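Local coordinates for uncharacterized protein MJ0690 (Methanocaldococcus jannaschii, PDB 3K32) that is of unknown function but is predicted to be a tRNA methyltransferase subunit and has a PP-loop-like motif that probably binds a nucleotide, at residues Leu6-Ser14 against Leu26-Thr37; Phe13-Val24 against Leu48-Phe58. All coordinates share one frame; numbering follows the deposited sequence.

Contact 1 of 2, residues Leu6-Ser14 against Leu26-Thr37; sequences LMDVHVLFS and LKKLGYNPHLIT
Leu35 CD2 sits over the centre of one face of the Phe13 ring, 3.5 Å from the centroid and 5° off the normal, a CH-pi contact. Oxygens lie at the His34 ring edge, near its plane, among them Asn32 O, which accepts from ND1 at 3.1 Å, and Asp8 OD1, 3.2 Å from CE1. In both His34 and His10, CG lies anti to the carbonyl carbon (chi1 -66°), which lays the two rings side by side, their planes inclined by 38°; Tyr102 also meets the His10 ring. Asn32 O is gripped from opposite faces of its carbonyl plane, by Val9 N and His34 ND1; an alanine for His34 would probably leave that oxygen without its second donor, the His10 ring without the imidazole beside it and Asp8 OD1 without the ring edge it touches. Strands 8-12 and 32-39 are the parallel pair of a beta-alpha-beta unit crossed over by helix 17-28, with a nearly straight bond from His34 N to Val9 O (2.8 Å). Facing that helix, Val9 CG1 packs on Tyr31 CB at 3.5 Å, while Val11 CG2 and Leu26 CD2 meet tip to tip at 3.7 Å. Asn32 ND2 bonds Asp8 OD1 weakly; Asn32 OD1 accepts from Lys59 NZ.

Contact 2 of 2, residues Phe13-Val24 against Leu48-Phe58; sequences FSGGKDSSLSAV and LAEETAKILGF
Gly15 and Ala49 bring the two backbones together, CA to CA 4.0 Å, and the segments then part: Ser20 CA and Leu56 CA are 7.9 Å from each other. Gly15 has positive phi (97°), and a CB there would clash with Leu48 and Ala49, so close approach and backbone turn both depend on glycine. Residues 14-19 read Ser-Gly-Gly-Lys-Asp-Ser, the signature of PP-loop nucleotide-binding proteins, consistent with the HUP assignment; Gly16 is the N-cap of the following helix, and its N bonds Ser14 OG in an ST turn. Phe13 fills the widening gap. Gly15 N lies over the ring face opposite Leu35, while Ala49 O stands at the ring edge, 3.4 Å from CE2. Thr52 CG2 also comes to that edge, and Leu56 CD2 approaches CZ obliquely at 3.8 Å. Ser20 OG, anti to its carbonyl carbon (chi1 -60°), turns back along its helix to donate to Gly16 O at 2.8 Å, leaving Thr52 CG2 and Leu56 CD2 to touch it by packing. Farther along, Ala23 CB abuts Phe58 CE2 at 3.5 Å. No hydrogen bond runs directly between the segments; one water bridges them, donating to Gly15 O (2.7 Å) and bonding Thr52 OG1 (3.0 Å). The join therefore rests mainly on apolar packing, with one water as its polar link and the Ser20 hydroxyl spent within its own segment.

Phe13 and Ser14 belong to both contacts, whose centres lie about 10 Å apart. Contact 1 ties the first two strands of the unit together; contact 2 sets the helix between them against helix 47-56, which follows strand 32-39 in the chain. Leu35 joins the two layers, with CD2 3.5 Å from Phe58 CB and 3.7 Å from Ala53 CB. The shared residues are where the chain leaves strand 8-12 and enters the PP-loop-like turn. A glycerol, probably from the crystallisation liquor, is held there by hydrogen bonds to Ser14 OG, Ser19 N and Asp18 OD2; it may mark the pocket where PP-loop relatives bind the phosphates of ATP, although nucleotide binding here is only inferred.

Contact 1 of 2, residues Leu6-Ser14 against Leu26-Thr37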
loop_
_atom_site.group_PDB
_atom_site.type_symbol
_atom_site.label_atom_id
_atom_site.label_comp_id
_atom_site.label_asym_id
_atom_site.label_seq_id
_atom_site.Cartn_x
_atom_site.Cartn_y
_atom_site.Cartn_z
ATOM N N LEU B 6 19.946 10.699 -4.545
ATOM C CA LEU B 6 19.125 9.493 -4.430
ATOM C C LEU B 6 18.783 9.173 -2.975
ATOM O O LEU B 6 19.662 9.084 -2.114
ATOM C CB LEU B 6 19.814 8.292 -5.075
ATOM C CG LEU B 6 18.900 7.091 -5.299
ATOM C CD1 LEU B 6 18.253 7.181 -6.672
ATOM C CD2 LEU B 6 19.689 5.813 -5.176
HETATM N N MSE B 7 17.497 8.976 -2.723
HETATM C CA MSE B 7 16.969 8.955 -1.367
HETATM C C MSE B 7 17.080 7.578 -0.693
HETATM O O MSE B 7 16.527 6.593 -1.169
HETATM C CB MSE B 7 15.516 9.427 -1.414
HETATM C CG MSE B 7 14.853 9.632 -0.079
HETATM SE SE MSE B 7 15.195 11.388 0.637
HETATM C CE MSE B 7 14.975 12.462 -0.983
ATOM N N ASP B 8 17.800 7.513 0.419
ATOM C CA ASP B 8 17.872 6.274 1.179
ATOM C C ASP B 8 16.540 5.942 1.874
ATOM O O ASP B 8 15.729 6.821 2.163
ATOM C CB ASP B 8 18.997 6.332 2.222
ATOM C CG ASP B 8 20.394 6.294 1.598
ATOM O OD1 ASP B 8 20.519 5.907 0.418
ATOM O OD2 ASP B 8 21.373 6.645 2.300
ATOM N N VAL B 9 16.321 4.660 2.130
ATOM C CA VAL B 9 15.249 4.234 3.005
ATOM C C VAL B 9 15.639 2.947 3.712
ATOM O O VAL B 9 16.262 2.067 3.135
ATOM C CB VAL B 9 13.955 4.010 2.239
ATOM C CG1 VAL B 9 14.191 3.109 1.049
ATOM C CG2 VAL B 9 12.926 3.410 3.167
ATOM N N HIS B 10 15.285 2.843 4.978
ATOM C CA HIS B 10 15.713 1.706 5.766
ATOM C C HIS B 10 14.543 0.758 5.983
ATOM O O HIS B 10 13.527 1.126 6.570
ATOM C CB HIS B 10 16.362 2.182 7.071
ATOM C CG HIS B 10 17.649 2.926 6.846
ATOM N ND1 HIS B 10 17.684 4.278 6.565
ATOM C CD2 HIS B 10 18.929 2.500 6.813
ATOM C CE1 HIS B 10 18.938 4.650 6.385
ATOM N NE2 HIS B 10 19.716 3.595 6.522
ATOM N N VAL B 11 14.698 -0.460 5.480
ATOM C CA VAL B 11 13.602 -1.405 5.371
ATOM C C VAL B 11 13.764 -2.577 6.330
ATOM O O VAL B 11 14.631 -3.424 6.145
ATOM C CB VAL B 11 13.550 -1.996 3.957
ATOM C CG1 VAL B 11 12.271 -2.810 3.762
ATOM C CG2 VAL B 11 13.676 -0.915 2.908
ATOM N N LEU B 12 12.920 -2.635 7.348
ATOM C CA LEU B 12 12.846 -3.834 8.163
ATOM C C LEU B 12 12.621 -4.996 7.222
ATOM O O LEU B 12 11.767 -4.943 6.344
ATOM C CB LEU B 12 11.713 -3.728 9.175
ATOM C CG LEU B 12 12.091 -2.822 10.343
ATOM C CD1 LEU B 12 10.863 -2.220 10.999
ATOM C CD2 LEU B 12 12.924 -3.627 11.346
ATOM N N PHE B 13 13.406 -6.044 7.390
ATOM C CA PHE B 13 13.470 -7.075 6.374
ATOM C C PHE B 13 13.650 -8.444 7.026
ATOM O O PHE B 13 14.542 -8.634 7.860
ATOM C CB PHE B 13 14.615 -6.736 5.421
ATOM C CG PHE B 13 14.773 -7.686 4.271
ATOM C CD1 PHE B 13 13.923 -7.622 3.175
ATOM C CD2 PHE B 13 15.812 -8.611 4.259
ATOM C CE1 PHE B 13 14.084 -8.488 2.109
ATOM C CE2 PHE B 13 15.985 -9.466 3.183
ATOM C CZ PHE B 13 15.114 -9.411 2.111
ATOM N N SER B 14 12.783 -9.386 6.652
ATOM C CA SER B 14 12.778 -10.721 7.258
ATOM C C SER B 14 13.301 -11.767 6.292
ATOM O O SER B 14 13.671 -12.864 6.702
ATOM C CB SER B 14 11.361 -11.122 7.648
ATOM O OG SER B 14 10.641 -11.506 6.479
ATOM N N LEU B 26 10.351 -0.485 -3.383
ATOM C CA LEU B 26 11.061 0.735 -3.009
ATOM C C LEU B 26 12.116 1.042 -4.075
ATOM O O LEU B 26 12.239 2.191 -4.538
ATOM C CB LEU B 26 11.705 0.583 -1.632
ATOM C CG LEU B 26 10.964 1.106 -0.375
ATOM C CD1 LEU B 26 9.563 1.696 -0.645
ATOM C CD2 LEU B 26 10.911 0.052 0.730
ATOM N N LYS B 27 12.856 0.001 -4.483
ATOM C CA LYS B 27 13.892 0.170 -5.486
ATOM C C LYS B 27 13.321 0.613 -6.835
ATOM O O LYS B 27 13.919 1.434 -7.519
ATOM C CB LYS B 27 14.737 -1.088 -5.649
ATOM C CG LYS B 27 15.757 -0.948 -6.752
ATOM C CD LYS B 27 16.860 -1.991 -6.664
ATOM C CE LYS B 27 17.878 -1.829 -7.798
ATOM N NZ LYS B 27 18.334 -0.406 -7.954
ATOM N N LYS B 28 12.157 0.078 -7.199
ATOM C CA LYS B 28 11.461 0.493 -8.410
ATOM C C LYS B 28 11.168 1.982 -8.375
ATOM O O LYS B 28 11.247 2.655 -9.393
ATOM C CB LYS B 28 10.142 -0.269 -8.570
ATOM C CG LYS B 28 10.288 -1.783 -8.721
ATOM C CD LYS B 28 11.132 -2.123 -9.906
ATOM C CE LYS B 28 10.882 -3.552 -10.374
ATOM N NZ LYS B 28 11.598 -3.838 -11.667
ATOM N N LEU B 29 10.826 2.496 -7.197
ATOM C CA LEU B 29 10.452 3.903 -7.069
ATOM C C LEU B 29 11.636 4.868 -6.986
ATOM O O LEU B 29 11.454 6.080 -6.839
ATOM C CB LEU B 29 9.523 4.098 -5.871
ATOM C CG LEU B 29 8.251 3.251 -5.947
ATOM C CD1 LEU B 29 7.464 3.337 -4.651
ATOM C CD2 LEU B 29 7.379 3.647 -7.136
ATOM N N GLY B 30 12.850 4.340 -7.072
ATOM C CA GLY B 30 14.020 5.196 -7.060
ATOM C C GLY B 30 14.734 5.340 -5.729
ATOM O O GLY B 30 15.656 6.129 -5.618
ATOM N N TYR B 31 14.330 4.574 -4.722
ATOM C CA TYR B 31 14.991 4.650 -3.421
ATOM C C TYR B 31 16.182 3.731 -3.338
ATOM O O TYR B 31 16.193 2.660 -3.940
ATOM C CB TYR B 31 14.057 4.235 -2.303
ATOM C CG TYR B 31 12.912 5.172 -2.037
ATOM C CD1 TYR B 31 13.079 6.277 -1.243
ATOM C CD2 TYR B 31 11.647 4.916 -2.542
ATOM C CE1 TYR B 31 12.038 7.115 -0.983
ATOM C CE2 TYR B 31 10.602 5.756 -2.287
ATOM C CZ TYR B 31 10.798 6.855 -1.501
ATOM O OH TYR B 31 9.755 7.714 -1.227
ATOM N N ASN B 32 17.173 4.127 -2.552
ATOM C CA ASN B 32 18.219 3.192 -2.190
ATOM C C ASN B 32 17.856 2.461 -0.893
ATOM O O ASN B 32 17.957 3.031 0.197
ATOM C CB ASN B 32 19.544 3.910 -2.046
ATOM C CG ASN B 32 20.698 2.958 -2.047
ATOM O OD1 ASN B 32 20.550 1.799 -2.432
ATOM N ND2 ASN B 32 21.862 3.432 -1.615
ATOM N N PRO B 33 17.400 1.206 -1.010
ATOM C CA PRO B 33 16.927 0.445 0.148
ATOM C C PRO B 33 18.072 -0.138 0.967
ATOM O O PRO B 33 18.934 -0.834 0.438
ATOM C CB PRO B 33 16.125 -0.706 -0.484
ATOM C CG PRO B 33 16.009 -0.376 -1.930
ATOM C CD PRO B 33 17.233 0.436 -2.246
ATOM N N HIS B 34 18.079 0.165 2.256
ATOM C CA HIS B 34 19.009 -0.461 3.180
ATOM C C HIS B 34 18.212 -1.444 4.028
ATOM O O HIS B 34 17.515 -1.055 4.973
ATOM C CB HIS B 34 19.705 0.598 4.032
ATOM C CG HIS B 34 20.606 1.504 3.244
ATOM N ND1 HIS B 34 20.139 2.335 2.247
ATOM C CD2 HIS B 34 21.945 1.698 3.298
ATOM C CE1 HIS B 34 21.150 3.003 1.722
ATOM N NE2 HIS B 34 22.257 2.640 2.343
ATOM N N LEU B 35 18.278 -2.715 3.648
ATOM C CA LEU B 35 17.592 -3.771 4.380
ATOM C C LEU B 35 18.192 -3.912 5.766
ATOM O O LEU B 35 19.416 -3.985 5.923
ATOM C CB LEU B 35 17.694 -5.104 3.629
ATOM C CG LEU B 35 16.707 -5.341 2.485
ATOM C CD1 LEU B 35 16.386 -4.066 1.743
ATOM C CD2 LEU B 35 17.194 -6.431 1.522
ATOM N N ILE B 36 17.327 -3.939 6.767
ATOM C CA ILE B 36 17.752 -4.195 8.134
ATOM C C ILE B 36 16.882 -5.266 8.849
ATOM O O ILE B 36 15.651 -5.328 8.706
ATOM C CB ILE B 36 17.808 -2.896 8.949
ATOM C CG1 ILE B 36 16.406 -2.427 9.270
ATOM C CG2 ILE B 36 18.570 -1.803 8.207
ATOM C CD1 ILE B 36 15.968 -2.884 10.628
ATOM N N THR B 37 17.554 -6.117 9.603
ATOM C CA THR B 37 16.920 -7.178 10.358
ATOM C C THR B 37 17.289 -7.021 11.832
ATOM O O THR B 37 18.467 -6.997 12.187
ATOM C CB THR B 37 17.419 -8.569 9.886
ATOM O OG1 THR B 37 17.224 -8.704 8.478
ATOM C CG2 THR B 37 16.669 -9.681 10.590
#

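Contact 2 of 2, residues Phe13-Val24 against Leu48-Phe58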
loop_
_atom_site.group_PDB
_atom_site.type_symbol
_atom_site.label_atom_id
_atom_site.label_comp_id
_atom_site.label_asym_id
_atom_site.label_seq_id
_atom_site.Cartn_x
_atom_site.Cartn_y
_atom_site.Cartn_z
ATOM N N PHE B 13 13.406 -6.044 7.390
ATOM C CA PHE B 13 13.470 -7.075 6.374
ATOM C C PHE B 13 13.650 -8.444 7.026
ATOM O O PHE B 13 14.542 -8.634 7.860
ATOM C CB PHE B 13 14.615 -6.736 5.421
ATOM C CG PHE B 13 14.773 -7.686 4.271
ATOM C CD1 PHE B 13 13.923 -7.622 3.175
ATOM C CD2 PHE B 13 15.812 -8.611 4.259
ATOM C CE1 PHE B 13 14.084 -8.488 2.109
ATOM C CE2 PHE B 13 15.985 -9.466 3.183
ATOM C CZ PHE B 13 15.114 -9.411 2.111
ATOM N N SER B 14 12.783 -9.386 6.652
ATOM C CA SER B 14 12.778 -10.721 7.258
ATOM C C SER B 14 13.301 -11.767 6.292
ATOM O O SER B 14 13.671 -12.864 6.702
ATOM C CB SER B 14 11.361 -11.122 7.648
ATOM O OG SER B 14 10.641 -11.506 6.479
ATOM N N GLY B 15 13.298 -11.436 5.004
ATOM C CA GLY B 15 13.755 -12.365 3.997
ATOM C C GLY B 15 12.635 -13.141 3.324
ATOM O O GLY B 15 12.884 -13.840 2.348
ATOM N N GLY B 16 11.406 -13.044 3.833
ATOM C CA GLY B 16 10.276 -13.673 3.146
ATOM C C GLY B 16 9.958 -13.008 1.800
ATOM O O GLY B 16 10.423 -11.897 1.512
ATOM N N LYS B 17 9.170 -13.672 0.967
ATOM C CA LYS B 17 8.892 -13.151 -0.374
ATOM C C LYS B 17 8.158 -11.807 -0.350
ATOM O O LYS B 17 8.407 -10.939 -1.179
ATOM C CB LYS B 17 8.146 -14.174 -1.233
ATOM C CG LYS B 17 6.817 -14.643 -0.677
ATOM C CD LYS B 17 6.319 -15.869 -1.431
ATOM C CE LYS B 17 4.853 -16.203 -1.090
ATOM N NZ LYS B 17 3.900 -15.082 -1.436
ATOM N N ASP B 18 7.282 -11.622 0.621
ATOM C CA ASP B 18 6.622 -10.335 0.766
ATOM C C ASP B 18 7.601 -9.217 1.107
ATOM O O ASP B 18 7.738 -8.242 0.371
ATOM C CB ASP B 18 5.509 -10.428 1.811
ATOM C CG ASP B 18 4.347 -11.278 1.331
ATOM O OD1 ASP B 18 3.938 -11.125 0.152
ATOM O OD2 ASP B 18 3.862 -12.113 2.123
ATOM N N SER B 19 8.266 -9.361 2.241
ATOM C CA SER B 19 9.312 -8.438 2.641
ATOM C C SER B 19 10.211 -8.093 1.452
ATOM O O SER B 19 10.604 -6.951 1.269
ATOM C CB SER B 19 10.140 -9.062 3.771
ATOM O OG SER B 19 11.034 -8.121 4.338
ATOM N N SER B 20 10.538 -9.096 0.653
ATOM C CA SER B 20 11.376 -8.908 -0.519
ATOM C C SER B 20 10.669 -8.042 -1.563
ATOM O O SER B 20 11.280 -7.186 -2.165
ATOM C CB SER B 20 11.745 -10.262 -1.121
ATOM O OG SER B 20 12.445 -11.052 -0.183
ATOM N N LEU B 21 9.375 -8.268 -1.758
ATOM C CA LEU B 21 8.574 -7.418 -2.623
ATOM C C LEU B 21 8.620 -5.969 -2.158
ATOM O O LEU B 21 8.674 -5.052 -2.993
ATOM C CB LEU B 21 7.117 -7.895 -2.697
ATOM C CG LEU B 21 6.834 -9.142 -3.533
ATOM C CD1 LEU B 21 5.336 -9.417 -3.590
ATOM C CD2 LEU B 21 7.423 -9.005 -4.931
ATOM N N SER B 22 8.602 -5.741 -0.842
ATOM C CA SER B 22 8.657 -4.353 -0.385
ATOM C C SER B 22 9.976 -3.711 -0.818
ATOM O O SER B 22 9.983 -2.603 -1.348
ATOM C CB SER B 22 8.402 -4.196 1.126
ATOM O OG SER B 22 9.470 -4.695 1.906
ATOM N N ALA B 23 11.079 -4.423 -0.598
ATOM C CA ALA B 23 12.399 -3.966 -1.033
ATOM C C ALA B 23 12.334 -3.571 -2.501
ATOM O O ALA B 23 12.580 -2.422 -2.860
ATOM C CB ALA B 23 13.438 -5.068 -0.842
ATOM N N VAL B 24 11.981 -4.555 -3.325
ATOM C CA VAL B 24 11.903 -4.418 -4.767
ATOM C C VAL B 24 11.055 -3.234 -5.202
ATOM O O VAL B 24 11.404 -2.497 -6.097
ATOM C CB VAL B 24 11.318 -5.702 -5.387
ATOM C CG1 VAL B 24 11.068 -5.503 -6.878
ATOM C CG2 VAL B 24 12.252 -6.869 -5.140
ATOM N N LEU B 48 18.875 -16.076 7.398
ATOM C CA LEU B 48 18.057 -16.172 6.188
ATOM C C LEU B 48 17.952 -14.829 5.442
ATOM O O LEU B 48 18.196 -14.737 4.233
ATOM C CB LEU B 48 16.661 -16.700 6.549
ATOM C CG LEU B 48 15.705 -17.201 5.450
ATOM C CD1 LEU B 48 14.569 -16.209 5.190
ATOM C CD2 LEU B 48 16.441 -17.550 4.159
ATOM N N ALA B 49 17.582 -13.790 6.177
ATOM C CA ALA B 49 17.426 -12.472 5.599
ATOM C C ALA B 49 18.714 -12.033 4.895
ATOM O O ALA B 49 18.669 -11.387 3.843
ATOM C CB ALA B 49 17.026 -11.482 6.673
ATOM N N GLU B 50 19.854 -12.395 5.478
ATOM C CA GLU B 50 21.166 -12.057 4.919
ATOM C C GLU B 50 21.365 -12.624 3.526
ATOM O O GLU B 50 21.629 -11.884 2.572
ATOM C CB GLU B 50 22.297 -12.550 5.822
ATOM C CG GLU B 50 22.832 -11.495 6.762
ATOM C CD GLU B 50 24.185 -11.868 7.365
ATOM O OE1 GLU B 50 24.235 -12.835 8.161
ATOM O OE2 GLU B 50 25.188 -11.178 7.048
ATOM N N GLU B 51 21.248 -13.943 3.427
ATOM C CA GLU B 51 21.369 -14.634 2.156
ATOM C C GLU B 51 20.430 -14.017 1.117
ATOM O O GLU B 51 20.818 -13.805 -0.032
ATOM C CB GLU B 51 21.062 -16.121 2.340
ATOM C CG GLU B 51 21.928 -16.801 3.396
ATOM C CD GLU B 51 21.490 -18.236 3.699
ATOM O OE1 GLU B 51 20.417 -18.659 3.210
ATOM O OE2 GLU B 51 22.225 -18.941 4.427
ATOM N N THR B 52 19.202 -13.713 1.529
ATOM C CA THR B 52 18.216 -13.175 0.607
ATOM C C THR B 52 18.571 -11.796 0.067
ATOM O O THR B 52 18.346 -11.523 -1.113
ATOM C CB THR B 52 16.819 -13.131 1.209
ATOM O OG1 THR B 52 16.471 -14.431 1.688
ATOM C CG2 THR B 52 15.823 -12.703 0.144
ATOM N N ALA B 53 19.129 -10.942 0.924
ATOM C CA ALA B 53 19.585 -9.620 0.500
ATOM C C ALA B 53 20.694 -9.739 -0.537
ATOM O O ALA B 53 20.726 -8.991 -1.521
ATOM C CB ALA B 53 20.062 -8.787 1.704
ATOM N N LYS B 54 21.609 -10.671 -0.305
ATOM C CA LYS B 54 22.652 -10.949 -1.282
ATOM C C LYS B 54 22.033 -11.292 -2.634
ATOM O O LYS B 54 22.387 -10.693 -3.640
ATOM C CB LYS B 54 23.558 -12.080 -0.809
ATOM C CG LYS B 54 24.571 -11.651 0.241
ATOM C CD LYS B 54 25.653 -10.739 -0.330
ATOM C CE LYS B 54 26.489 -11.463 -1.371
ATOM N NZ LYS B 54 27.894 -10.943 -1.435
ATOM N N ILE B 55 21.092 -12.238 -2.638
ATOM C CA ILE B 55 20.375 -12.643 -3.853
ATOM C C ILE B 55 19.629 -11.487 -4.538
ATOM O O ILE B 55 19.655 -11.360 -5.760
ATOM C CB ILE B 55 19.392 -13.802 -3.559
ATOM C CG1 ILE B 55 20.156 -15.067 -3.168
ATOM C CG2 ILE B 55 18.502 -14.094 -4.765
ATOM C CD1 ILE B 55 19.247 -16.208 -2.705
ATOM N N LEU B 56 18.970 -10.651 -3.743
ATOM C CA LEU B 56 18.324 -9.442 -4.251
ATOM C C LEU B 56 19.329 -8.351 -4.645
ATOM O O LEU B 56 18.982 -7.397 -5.334
ATOM C CB LEU B 56 17.367 -8.874 -3.200
ATOM C CG LEU B 56 15.973 -9.482 -3.040
ATOM C CD1 LEU B 56 15.959 -10.964 -3.291
ATOM C CD2 LEU B 56 15.463 -9.168 -1.645
ATOM N N GLY B 57 20.570 -8.488 -4.198
ATOM C CA GLY B 57 21.560 -7.447 -4.412
ATOM C C GLY B 57 21.373 -6.172 -3.588
ATOM O O GLY B 57 21.727 -5.080 -4.028
ATOM N N PHE B 58 20.819 -6.296 -2.388
ATOM C CA PHE B 58 20.627 -5.116 -1.546
ATOM C C PHE B 58 21.574 -5.095 -0.362
ATOM O O PHE B 58 21.920 -6.140 0.187
ATOM C CB PHE B 58 19.186 -5.024 -1.052
ATOM C CG PHE B 58 18.206 -4.691 -2.129
ATOM C CD1 PHE B 58 18.502 -3.711 -3.070
ATOM C CD2 PHE B 58 16.989 -5.348 -2.207
ATOM C CE1 PHE B 58 17.604 -3.398 -4.068
ATOM C CE2 PHE B 58 16.088 -5.035 -3.200
ATOM C CZ PHE B 58 16.393 -4.051 -4.130
HETATM O O HOH W 1 14.022 -16.189 1.499
#